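Long-range contacts in LPXTG cell wall surface protein (Streptococcus gordonii, PDB 4IGB), which is a peptidoglycan-anchored surface protein, probably an adhesin, of which this chain comprises the two N-terminal domains: residues His117-Ala122 against Ala169-Ala174; Ala201-Asn206 against Ser275-Ser280. All coordinates share one frame; numbering follows the deposited sequence.

Overall arrangement
Both contacts lie in the N-terminal domain, in series along the chain, so neither nests in nor crosses the other. Contact 1 closes first: strand 103-118 ends at Y118, the chain passes through helix 122-129 and strands 135-142 and 149-153, and it returns at 169-174 to pair beside that end. Contact 2 then brings loop 275-280 back to loop 201-206 after an excursion through strand 210-214 and helix 250-256. With centres about 10 Å apart, the two meet where strand 170-182 borders S275 and where L119 packs on E277. Together they tie one end of the eight-stranded antiparallel sheet to the loops beside it.

Contact 1 of 2, residues His117-Ala122 against Ala169-Ala174; sequences HYLNTA and AFWIDA
H117 and W171 form an antiparallel hydrogen-bonded pair whose rings stack on the same face of the sheet. H117 N donates to W171 O at 2.7 Å, and W171 N returns a more bent bond to H117 O. The imidazole lies almost flat over the six-membered ring of the indole in an offset stack, planes 8° apart and centroids 3.8 Å apart. With CG of W171 between the backbone N and the carbonyl carbon (chi1 59°), the indole swings over the H117 side chain of the adjacent strand. A water in the plane of the imidazole links H117 NE2, 2.7 Å away, to D173 OD1; the other carboxylate oxygen, OD2, is bound by Y212.

Y118 faces the opposite side in a non-hydrogen-bonded pair with F170. The phenol turns an edge to the face of the phenyl ring in an offset edge-to-face arrangement, planes at 62°, with Y118 CD1 3.6 Å from F170 CE1. L119 extends the pairing where the strand has ended: its N donates to A169 O at 3.0 Å, while its CD2 meets the edge of the indole at W171 CD1, 3.6 Å away.

T121 then N-caps helix 122-129, whose M128 touches both Y118 and F170. The contact thus joins the end of strand 103-118 to the start of strand 170-182, its neighbour in the domain's eight-stranded antiparallel sheet, with that helix packed against the Y118-F170 face.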
ATOM      1  N   HIS B 117     -18.907  -1.870  20.838  1.00 25.04           N
ATOM      2  CA  HIS B 117     -19.638  -0.853  21.580  1.00 21.31           C
ATOM      3  C   HIS B 117     -21.115  -1.216  21.657  1.00 27.13           C
ATOM      4  O   HIS B 117     -21.834  -1.174  20.657  1.00 24.65           O
ATOM      5  CB  HIS B 117     -19.475   0.527  20.923  1.00 24.91           C
ATOM      6  CG  HIS B 117     -18.085   1.080  21.023  1.00 35.68           C
ATOM      7  ND1 HIS B 117     -17.682   1.900  22.057  1.00 36.78           N
ATOM      8  CD2 HIS B 117     -16.999   0.913  20.232  1.00 28.55           C
ATOM      9  CE1 HIS B 117     -16.412   2.223  21.891  1.00 31.09           C
ATOM     10  NE2 HIS B 117     -15.973   1.634  20.793  1.00 30.94           N
ATOM     11  N   TYR B 118     -21.564  -1.586  22.850  1.00 28.50           N
ATOM     12  CA  TYR B 118     -22.966  -1.927  23.067  1.00 27.87           C
ATOM     13  C   TYR B 118     -23.891  -0.765  22.664  1.00 26.08           C
ATOM     14  O   TYR B 118     -23.670   0.383  23.055  1.00 29.35           O
ATOM     15  CB  TYR B 118     -23.190  -2.320  24.529  1.00 28.52           C
ATOM     16  CG  TYR B 118     -24.564  -2.892  24.798  1.00 36.13           C
ATOM     17  CD1 TYR B 118     -24.971  -4.081  24.192  1.00 33.66           C
ATOM     18  CD2 TYR B 118     -25.450  -2.255  25.658  1.00 33.19           C
ATOM     19  CE1 TYR B 118     -26.221  -4.619  24.432  1.00 36.50           C
ATOM     20  CE2 TYR B 118     -26.710  -2.789  25.908  1.00 33.38           C
ATOM     21  CZ  TYR B 118     -27.084  -3.970  25.290  1.00 36.37           C
ATOM     22  OH  TYR B 118     -28.324  -4.506  25.524  1.00 42.00           O
ATOM     23  N   LEU B 119     -24.916  -1.064  21.871  1.00 26.93           N
ATOM     24  CA  LEU B 119     -25.778  -0.022  21.319  1.00 24.44           C
ATOM     25  C   LEU B 119     -26.878   0.469  22.273  1.00 30.66           C
ATOM     26  O   LEU B 119     -27.504   1.488  22.019  1.00 34.24           O
ATOM     27  CB  LEU B 119     -26.403  -0.492  20.013  1.00 28.53           C
ATOM     28  CG  LEU B 119     -25.543  -0.333  18.759  1.00 30.83           C
ATOM     29  CD1 LEU B 119     -26.144  -1.139  17.623  1.00 29.74           C
ATOM     30  CD2 LEU B 119     -25.417   1.141  18.380  1.00 20.97           C
ATOM     31  N   ASN B 120     -27.119  -0.250  23.362  1.00 30.22           N
ATOM     32  CA  ASN B 120     -28.113   0.202  24.338  1.00 41.14           C
ATOM     33  C   ASN B 120     -29.471   0.545  23.721  1.00 33.29           C
ATOM     34  O   ASN B 120     -29.998   1.639  23.907  1.00 35.17           O
ATOM     35  CB  ASN B 120     -27.580   1.406  25.117  1.00 40.49           C
ATOM     36  CG  ASN B 120     -26.776   0.997  26.326  1.00 60.48           C
ATOM     37  OD1 ASN B 120     -25.560   1.206  26.386  1.00 58.81           O
ATOM     38  ND2 ASN B 120     -27.454   0.402  27.304  1.00 61.73           N
ATOM     39  N   THR B 121     -30.020  -0.399  22.972  1.00 36.74           N
ATOM     40  CA  THR B 121     -31.325  -0.223  22.365  1.00 35.23           C
ATOM     41  C   THR B 121     -32.128  -1.477  22.630  1.00 38.95           C
ATOM     42  O   THR B 121     -31.578  -2.484  23.076  1.00 34.01           O
ATOM     43  CB  THR B 121     -31.216  -0.025  20.856  1.00 34.69           C
ATOM     44  OG1 THR B 121     -30.553  -1.153  20.276  1.00 35.49           O
ATOM     45  CG2 THR B 121     -30.434   1.237  20.543  1.00 36.68           C
ATOM     46  N   ALA B 122     -33.428  -1.418  22.355  1.00 42.34           N
ATOM     47  CA  ALA B 122     -34.269  -2.597  22.500  1.00 42.04           C
ATOM     48  C   ALA B 122     -33.737  -3.713  21.600  1.00 34.38           C
ATOM     49  O   ALA B 122     -33.656  -4.860  22.020  1.00 34.42           O
ATOM     50  CB  ALA B 122     -35.725  -2.272  22.161  1.00 35.78           C
ATOM     51  N   ALA B 169     -26.528  -5.071  17.470  1.00 25.37           N
ATOM     52  CA  ALA B 169     -26.331  -5.165  18.917  1.00 20.86           C
ATOM     53  C   ALA B 169     -25.137  -4.336  19.407  1.00 30.56           C
ATOM     54  O   ALA B 169     -25.187  -3.716  20.477  1.00 26.66           O
ATOM     55  CB  ALA B 169     -26.166  -6.614  19.328  1.00 22.04           C
ATOM     56  N   PHE B 170     -24.055  -4.342  18.635  1.00 25.91           N
ATOM     57  CA  PHE B 170     -22.881  -3.529  18.952  1.00 21.72           C
ATOM     58  C   PHE B 170     -22.396  -2.878  17.669  1.00 25.43           C
ATOM     59  O   PHE B 170     -22.442  -3.502  16.608  1.00 20.97           O
ATOM     60  CB  PHE B 170     -21.710  -4.388  19.472  1.00 21.59           C
ATOM     61  CG  PHE B 170     -22.003  -5.178  20.722  1.00 24.60           C
ATOM     62  CD1 PHE B 170     -21.558  -4.735  21.954  1.00 22.56           C
ATOM     63  CD2 PHE B 170     -22.666  -6.383  20.656  1.00 20.17           C
ATOM     64  CE1 PHE B 170     -21.801  -5.457  23.094  1.00 25.21           C
ATOM     65  CE2 PHE B 170     -22.912  -7.111  21.790  1.00 33.21           C
ATOM     66  CZ  PHE B 170     -22.483  -6.646  23.017  1.00 28.22           C
ATOM     67  N   TRP B 171     -21.897  -1.647  17.748  1.00 18.94           N
ATOM     68  CA  TRP B 171     -21.083  -1.147  16.642  1.00 18.73           C
ATOM     69  C   TRP B 171     -19.629  -1.498  16.957  1.00 29.50           C
ATOM     70  O   TRP B 171     -19.287  -1.748  18.120  1.00 24.00           O
ATOM     71  CB  TRP B 171     -21.286   0.352  16.367  1.00 16.95           C
ATOM     72  CG  TRP B 171     -20.990   1.306  17.514  1.00 23.78           C
ATOM     73  CD1 TRP B 171     -21.820   1.626  18.547  1.00 21.13           C
ATOM     74  CD2 TRP B 171     -19.800   2.097  17.697  1.00 23.18           C
ATOM     75  NE1 TRP B 171     -21.219   2.561  19.368  1.00 20.88           N
ATOM     76  CE2 TRP B 171     -19.980   2.860  18.870  1.00 25.01           C
ATOM     77  CE3 TRP B 171     -18.598   2.224  16.988  1.00 25.22           C
ATOM     78  CZ2 TRP B 171     -18.998   3.728  19.356  1.00 26.95           C
ATOM     79  CZ3 TRP B 171     -17.629   3.090  17.468  1.00 25.85           C
ATOM     80  CH2 TRP B 171     -17.838   3.833  18.639  1.00 32.04           C
ATOM     81  N   ILE B 172     -18.782  -1.550  15.933  1.00 19.58           N
ATOM     82  CA  ILE B 172     -17.428  -2.028  16.139  1.00 20.72           C
ATOM     83  C   ILE B 172     -16.384  -0.969  15.805  1.00 22.21           C
ATOM     84  O   ILE B 172     -16.628  -0.051  15.019  1.00 22.25           O
ATOM     85  CB  ILE B 172     -17.143  -3.308  15.325  1.00 22.36           C
ATOM     86  CG1 ILE B 172     -17.056  -2.974  13.828  1.00 25.47           C
ATOM     87  CG2 ILE B 172     -18.198  -4.373  15.621  1.00 17.86           C
ATOM     88  CD1 ILE B 172     -16.769  -4.182  12.942  1.00 22.55           C
ATOM     89  N   ASP B 173     -15.221  -1.124  16.425  1.00 20.53           N
ATOM     90  CA  ASP B 173     -14.058  -0.313  16.147  1.00 25.34           C
ATOM     91  C   ASP B 173     -12.891  -1.282  16.025  1.00 23.30           C
ATOM     92  O   ASP B 173     -12.462  -1.876  17.009  1.00 19.58           O
ATOM     93  CB  ASP B 173     -13.831   0.705  17.272  1.00 18.70           C
ATOM     94  CG  ASP B 173     -12.588   1.572  17.050  1.00 25.05           C
ATOM     95  OD1 ASP B 173     -12.348   2.484  17.869  1.00 32.11           O
ATOM     96  OD2 ASP B 173     -11.846   1.347  16.074  1.00 22.29           O
ATOM     97  N   ALA B 174     -12.414  -1.471  14.803  1.00 20.85           N
ATOM     98  CA  ALA B 174     -11.304  -2.382  14.559  1.00 19.60           C
ATOM     99  C   ALA B 174     -10.019  -1.614  14.318  1.00 18.45           C
ATOM    100  O   ALA B 174      -9.949  -0.774  13.421  1.00 22.23           O
ATOM    101  CB  ALA B 174     -11.611  -3.298  13.365  1.00 20.17           C
TER
HETATM  102  O   HOH W   1     -13.299   1.855  20.534  1.00 28.78           O

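Contact 2 of 2, residues Ala201-Asn206 against Ser275-Ser280; sequences AIDANN and STETCS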
ATOM      1  N   ALA B 201     -22.054   5.282   5.374  1.00 23.09           N
ATOM      2  CA  ALA B 201     -23.164   4.826   6.204  1.00 29.14           C
ATOM      3  C   ALA B 201     -23.375   5.725   7.407  1.00 25.93           C
ATOM      4  O   ALA B 201     -22.424   6.116   8.075  1.00 23.71           O
ATOM      5  CB  ALA B 201     -22.967   3.377   6.650  1.00 26.10           C
ATOM      6  N   ILE B 202     -24.641   6.050   7.666  1.00 22.91           N
ATOM      7  CA  ILE B 202     -25.037   6.800   8.840  1.00 29.58           C
ATOM      8  C   ILE B 202     -26.358   6.222   9.327  1.00 31.09           C
ATOM      9  O   ILE B 202     -27.278   6.030   8.535  1.00 31.88           O
ATOM     10  CB  ILE B 202     -25.202   8.306   8.505  1.00 34.49           C
ATOM     11  CG1 ILE B 202     -23.901   8.862   7.911  1.00 33.28           C
ATOM     12  CG2 ILE B 202     -25.646   9.098   9.734  1.00 26.57           C
ATOM     13  CD1 ILE B 202     -23.897  10.361   7.688  1.00 30.23           C
ATOM     14  N   ASP B 203     -26.459   5.920  10.617  1.00 31.99           N
ATOM     15  CA  ASP B 203     -27.697   5.338  11.132  1.00 30.13           C
ATOM     16  C   ASP B 203     -28.486   6.342  11.974  1.00 30.69           C
ATOM     17  O   ASP B 203     -28.094   7.503  12.094  1.00 25.59           O
ATOM     18  CB  ASP B 203     -27.438   4.030  11.900  1.00 26.75           C
ATOM     19  CG  ASP B 203     -26.665   4.234  13.200  1.00 29.14           C
ATOM     20  OD1 ASP B 203     -26.490   5.396  13.629  1.00 28.98           O
ATOM     21  OD2 ASP B 203     -26.242   3.213  13.804  1.00 25.27           O
ATOM     22  N   ALA B 204     -29.597   5.895  12.555  1.00 35.86           N
ATOM     23  CA  ALA B 204     -30.412   6.773  13.402  1.00 39.93           C
ATOM     24  C   ALA B 204     -29.847   6.946  14.815  1.00 38.83           C
ATOM     25  O   ALA B 204     -30.424   7.661  15.628  1.00 44.02           O
ATOM     26  CB  ALA B 204     -31.858   6.281  13.460  1.00 37.64           C
ATOM     27  N   ASN B 205     -28.726   6.291  15.117  1.00 33.75           N
ATOM     28  CA  ASN B 205     -28.051   6.509  16.394  1.00 32.95           C
ATOM     29  C   ASN B 205     -27.063   7.653  16.216  1.00 38.26           C
ATOM     30  O   ASN B 205     -26.273   7.967  17.112  1.00 42.45           O
ATOM     31  CB  ASN B 205     -27.300   5.256  16.843  1.00 39.56           C
ATOM     32  CG  ASN B 205     -28.147   4.001  16.758  1.00 48.08           C
ATOM     33  OD1 ASN B 205     -29.146   3.872  17.467  1.00 36.99           O
ATOM     34  ND2 ASN B 205     -27.757   3.070  15.890  1.00 35.57           N
ATOM     35  N   ASN B 206     -27.134   8.265  15.037  1.00 36.79           N
ATOM     36  CA  ASN B 206     -26.142   9.228  14.562  1.00 43.02           C
ATOM     37  C   ASN B 206     -24.706   8.719  14.661  1.00 39.65           C
ATOM     38  O   ASN B 206     -23.765   9.497  14.838  1.00 36.69           O
ATOM     39  CB  ASN B 206     -26.282  10.578  15.260  1.00 48.68           C
ATOM     40  CG  ASN B 206     -25.816  11.729  14.385  1.00 49.95           C
ATOM     41  OD1 ASN B 206     -26.017  11.721  13.166  1.00 52.52           O
ATOM     42  ND2 ASN B 206     -25.175  12.719  15.000  1.00 48.53           N
ATOM     43  N   SER B 275     -17.972   1.211  12.651  1.00 20.06           N
ATOM     44  CA  SER B 275     -19.226   0.992  11.937  1.00 26.82           C
ATOM     45  C   SER B 275     -20.373   1.759  12.558  1.00 21.11           C
ATOM     46  O   SER B 275     -20.238   2.378  13.612  1.00 22.13           O
ATOM     47  CB  SER B 275     -19.601  -0.500  11.935  1.00 17.21           C
ATOM     48  OG  SER B 275     -20.045  -0.919  13.223  1.00 18.56           O
ATOM     49  N   THR B 276     -21.510   1.698  11.884  1.00 27.22           N
ATOM     50  CA  THR B 276     -22.775   2.100  12.470  1.00 23.20           C
ATOM     51  C   THR B 276     -23.361   0.834  13.097  1.00 25.18           C
ATOM     52  O   THR B 276     -22.661  -0.169  13.263  1.00 21.17           O
ATOM     53  CB  THR B 276     -23.709   2.607  11.379  1.00 17.74           C
ATOM     54  OG1 THR B 276     -23.974   1.536  10.466  1.00 19.96           O
ATOM     55  CG2 THR B 276     -23.040   3.736  10.609  1.00 18.34           C
ATOM     56  N   GLU B 277     -24.640   0.866  13.437  1.00 19.66           N
ATOM     57  CA  GLU B 277     -25.300  -0.307  13.991  1.00 21.71           C
ATOM     58  C   GLU B 277     -25.257  -1.424  12.964  1.00 25.13           C
ATOM     59  O   GLU B 277     -25.410  -2.592  13.309  1.00 23.60           O
ATOM     60  CB  GLU B 277     -26.759  -0.001  14.333  1.00 20.56           C
ATOM     61  CG  GLU B 277     -27.577   0.337  13.104  1.00 23.89           C
ATOM     62  CD  GLU B 277     -29.044   0.623  13.408  1.00 36.07           C
ATOM     63  OE1 GLU B 277     -29.463   0.521  14.581  1.00 28.43           O
ATOM     64  OE2 GLU B 277     -29.775   0.951  12.450  1.00 42.92           O
ATOM     65  N   THR B 278     -25.071  -1.068  11.695  1.00 20.88           N
ATOM     66  CA  THR B 278     -24.925  -2.090  10.664  1.00 23.78           C
ATOM     67  C   THR B 278     -24.318  -1.573   9.363  1.00 28.56           C
ATOM     68  O   THR B 278     -25.023  -1.057   8.503  1.00 22.66           O
ATOM     69  CB  THR B 278     -26.263  -2.854  10.373  1.00 32.22           C
ATOM     70  OG1 THR B 278     -26.045  -3.838   9.350  1.00 35.23           O
ATOM     71  CG2 THR B 278     -27.377  -1.900   9.924  1.00 30.09           C
ATOM     72  N   CYS B 279     -23.004  -1.721   9.213  1.00 17.88           N
ATOM     73  CA  CYS B 279     -22.366  -1.421   7.938  1.00 18.61           C
ATOM     74  C   CYS B 279     -21.006  -2.080   7.871  1.00 21.14           C
ATOM     75  O   CYS B 279     -20.491  -2.569   8.870  1.00 23.73           O
ATOM     76  CB  CYS B 279     -22.232   0.089   7.699  1.00 24.97           C
ATOM     77  SG  CYS B 279     -20.967   0.931   8.701  1.00 19.78           S
ATOM     78  N   SER B 280     -20.438  -2.115   6.677  1.00 18.73           N
ATOM     79  CA  SER B 280     -19.108  -2.655   6.509  1.00 21.60           C
ATOM     80  C   SER B 280     -18.470  -1.986   5.309  1.00 28.87           C
ATOM     81  O   SER B 280     -19.155  -1.329   4.510  1.00 20.18           O
ATOM     82  CB  SER B 280     -19.167  -4.168   6.312  1.00 20.69           C
ATOM     83  OG  SER B 280     -19.789  -4.489   5.083  1.00 23.15           O
TER
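Two hydrogen bonds reach E277 from the 201-206 loop, one at the carboxylate of D203 and a weak one from the amide of N205. E277 N donates to D203 OD2 at 2.9 Å, arriving on the anti side of the carboxylate and 30° out of its plane. The first torsion of D203 (chi1 67°) places CG between the backbone N and the carbonyl carbon, turning the carboxylate toward E277. In the weak bond N205 ND2 lies 3.3 Å from E277 OE1, with the amide and carboxylate planes nearly perpendicular at 80°. N205 ND2 also makes a weak bond to D203 OD2, so the amide stands between the two acids. Their nearest oxygens, D203 OD2 and E277 OE1, are 4.3 Å apart, and the amide probably eases the repulsion between them.

Bonds within each loop shape these groups. D203 OD1 accepts from N205 N at 2.8 Å, the donor coming from above the carboxylate plane, in an Asx turn within the type I beta turn D203-N206; L207 N also donates to OD1, and together they restrain the carboxylate's rotation. In the other loop, T278 N donates to T276 OG1 in an ST turn, and T276 N donates to C279 SG at 3.3 Å, curling the chain around the threonine.

At the other end, A201 CB makes an apolar contact with C279 CB at 3.5 Å, while the T276 CG2 methyl packs on A201 O. This end lies beside the sodium site of D198, D200 and T248, the A201 side chain about 7 Å from the ion.

The first loop runs between strands 193-194 and 210-214, the second links strands 268-274 and 280-287, and N154, following strand 149-153, holds T276 O and C279 N.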